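Local coordinates for protein 2-oxoglutarate dehydrogenase E2 component (PDB 2EQ7) that probably tethers the dihydrolipoamide dehydrogenase (E3) subunit to the 2-oxoglutarate dehydrogenase complex through its small peripheral subunit-binding domain, at residues C[3-8]-C[29-34]. Residues are numbered along the deposited sequence; the frame is centred on the assembly and turned at random.
Sequences MPAAER and ILKEDV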
loop_
_atom_site.group_PDB
_atom_site.type_symbol
_atom_site.label_atom_id
_atom_site.label_comp_id
_atom_site.label_asym_id
_atom_site.label_seq_id
_atom_site.Cartn_x
_atom_site.Cartn_y
_atom_site.Cartn_z
ATOM N N MET C 3 -6.617 22.808 -1.842
ATOM C CA MET C 3 -5.676 21.795 -1.384
ATOM C C MET C 3 -5.000 22.293 -0.108
ATOM O O MET C 3 -4.744 23.488 0.042
ATOM C CB MET C 3 -4.624 21.522 -2.463
ATOM C CG MET C 3 -5.178 20.928 -3.745
ATOM S SD MET C 3 -5.975 19.339 -3.457
ATOM C CE MET C 3 -4.578 18.212 -3.639
ATOM N N PRO C 4 -4.708 21.378 0.828
ATOM C CA PRO C 4 -4.064 21.685 2.110
ATOM C C PRO C 4 -2.854 22.621 2.052
ATOM O O PRO C 4 -2.697 23.487 2.913
ATOM C CB PRO C 4 -3.712 20.302 2.645
ATOM C CG PRO C 4 -4.869 19.484 2.174
ATOM C CD PRO C 4 -5.017 19.939 0.736
ATOM N N ALA C 5 -1.995 22.447 1.051
ATOM C CA ALA C 5 -0.814 23.296 0.920
ATOM C C ALA C 5 -1.201 24.691 0.438
ATOM O O ALA C 5 -0.528 25.675 0.747
ATOM C CB ALA C 5 0.189 22.669 -0.046
ATOM N N ALA C 6 -2.287 24.769 -0.323
ATOM C CA ALA C 6 -2.770 26.043 -0.841
ATOM C C ALA C 6 -3.289 26.885 0.317
ATOM O O ALA C 6 -3.036 28.088 0.388
ATOM C CB ALA C 6 -3.880 25.808 -1.856
ATOM N N GLU C 7 -4.015 26.238 1.224
ATOM C CA GLU C 7 -4.569 26.911 2.389
ATOM C C GLU C 7 -3.441 27.409 3.286
ATOM O O GLU C 7 -3.550 28.466 3.909
ATOM C CB GLU C 7 -5.469 25.953 3.171
ATOM C CG GLU C 7 -6.690 25.481 2.395
ATOM C CD GLU C 7 -7.538 24.499 3.179
ATOM O OE1 GLU C 7 -8.618 24.115 2.681
ATOM O OE2 GLU C 7 -7.124 24.109 4.293
ATOM N N ARG C 8 -2.359 26.640 3.343
ATOM C CA ARG C 8 -1.203 26.996 4.156
ATOM C C ARG C 8 -0.524 28.229 3.566
ATOM O O ARG C 8 -0.082 29.117 4.298
ATOM C CB ARG C 8 -0.219 25.819 4.208
ATOM C CG ARG C 8 1.008 26.034 5.093
ATOM C CD ARG C 8 2.062 26.904 4.418
ATOM N NE ARG C 8 2.591 26.284 3.205
ATOM C CZ ARG C 8 3.511 26.839 2.419
ATOM N NH1 ARG C 8 4.010 28.031 2.717
ATOM N NH2 ARG C 8 3.935 26.202 1.337
ATOM N N ILE C 29 -8.370 24.815 -5.212
ATOM C CA ILE C 29 -7.287 25.756 -5.467
ATOM C C ILE C 29 -5.943 25.120 -5.130
ATOM O O ILE C 29 -5.698 24.734 -3.988
ATOM C CB ILE C 29 -7.450 27.042 -4.622
ATOM C CG1 ILE C 29 -8.740 27.766 -5.017
ATOM C CG2 ILE C 29 -6.249 27.952 -4.820
ATOM C CD1 ILE C 29 -9.015 29.020 -4.210
ATOM N N LEU C 30 -5.080 25.008 -6.134
ATOM C CA LEU C 30 -3.755 24.429 -5.943
ATOM C C LEU C 30 -2.828 25.513 -5.402
ATOM O O LEU C 30 -3.054 26.700 -5.636
ATOM C CB LEU C 30 -3.211 23.897 -7.271
ATOM C CG LEU C 30 -4.066 22.854 -7.997
ATOM C CD1 LEU C 30 -3.421 22.506 -9.329
ATOM C CD2 LEU C 30 -4.215 21.609 -7.134
ATOM N N LYS C 31 -1.790 25.107 -4.680
ATOM C CA LYS C 31 -0.846 26.065 -4.115
ATOM C C LYS C 31 -0.194 26.900 -5.211
ATOM O O LYS C 31 0.289 28.004 -4.957
ATOM C CB LYS C 31 0.232 25.338 -3.305
ATOM C CG LYS C 31 1.070 24.372 -4.117
ATOM C CD LYS C 31 2.075 23.635 -3.246
ATOM C CE LYS C 31 3.117 24.564 -2.653
ATOM N NZ LYS C 31 4.155 23.793 -1.916
ATOM N N GLU C 32 -0.182 26.370 -6.431
ATOM C CA GLU C 32 0.406 27.083 -7.557
ATOM C C GLU C 32 -0.550 28.171 -8.036
ATOM O O GLU C 32 -0.138 29.129 -8.692
ATOM C CB GLU C 32 0.715 26.114 -8.702
ATOM C CG GLU C 32 -0.509 25.481 -9.338
ATOM C CD GLU C 32 -0.149 24.489 -10.429
ATOM O OE1 GLU C 32 -1.073 23.980 -11.095
ATOM O OE2 GLU C 32 1.056 24.216 -10.618
ATOM N N ASP C 33 -1.829 28.017 -7.705
ATOM C CA ASP C 33 -2.840 28.996 -8.087
ATOM C C ASP C 33 -2.724 30.220 -7.184
ATOM O O ASP C 33 -2.951 31.349 -7.619
ATOM C CB ASP C 33 -4.245 28.399 -7.958
ATOM C CG ASP C 33 -4.498 27.281 -8.950
ATOM O OD1 ASP C 33 -4.350 27.518 -10.168
ATOM O OD2 ASP C 33 -4.851 26.165 -8.513
ATOM N N VAL C 34 -2.368 29.980 -5.925
ATOM C CA VAL C 34 -2.213 31.051 -4.949
ATOM C C VAL C 34 -0.997 31.904 -5.294
ATOM O O VAL C 34 -1.092 33.127 -5.391
ATOM C CB VAL C 34 -2.035 30.485 -3.524
ATOM C CG1 VAL C 34 -1.919 31.624 -2.522
ATOM C CG2 VAL C 34 -3.208 29.583 -3.173
#
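A6 sits at the heart of this contact, its methyl directed into the turn that starts helix 31-34. A6 CB lies 3.0 Å from I29 O and 3.6 Å from K31 N. V34 CG2 closes in at 4.1 Å from A6 CB. So small a side chain lets A6 CA and K31 CA, the nearest pair of CA atoms, come within 3.8 Å. I29 O also accepts a nearly straight hydrogen bond from M3 N (3.0 Å, 177°), the donor standing 32° out of the carbonyl plane. M3 and L30, each the N-cap residue of its helix, run side by side in the same direction, M3 CG resting 3.6 Å from L30 CD2. D33 OD2 accepts from L30 N with its anti lone pair at the start of helix 31-34. On another flank K31 slants past R8, its CD against the A5 methyl, and a bend at chi3 (-65°) carries NZ to the edge of the guanidinium. Both cations form salt bridges with acidic side chains of another protein chain, probably relieving their repulsion, and R8 also pairs with E12. The apolar packing thus joins the domain's two helices, while the two neighbouring positive ends appear to contribute to the binding surface, consistent with E3 binding.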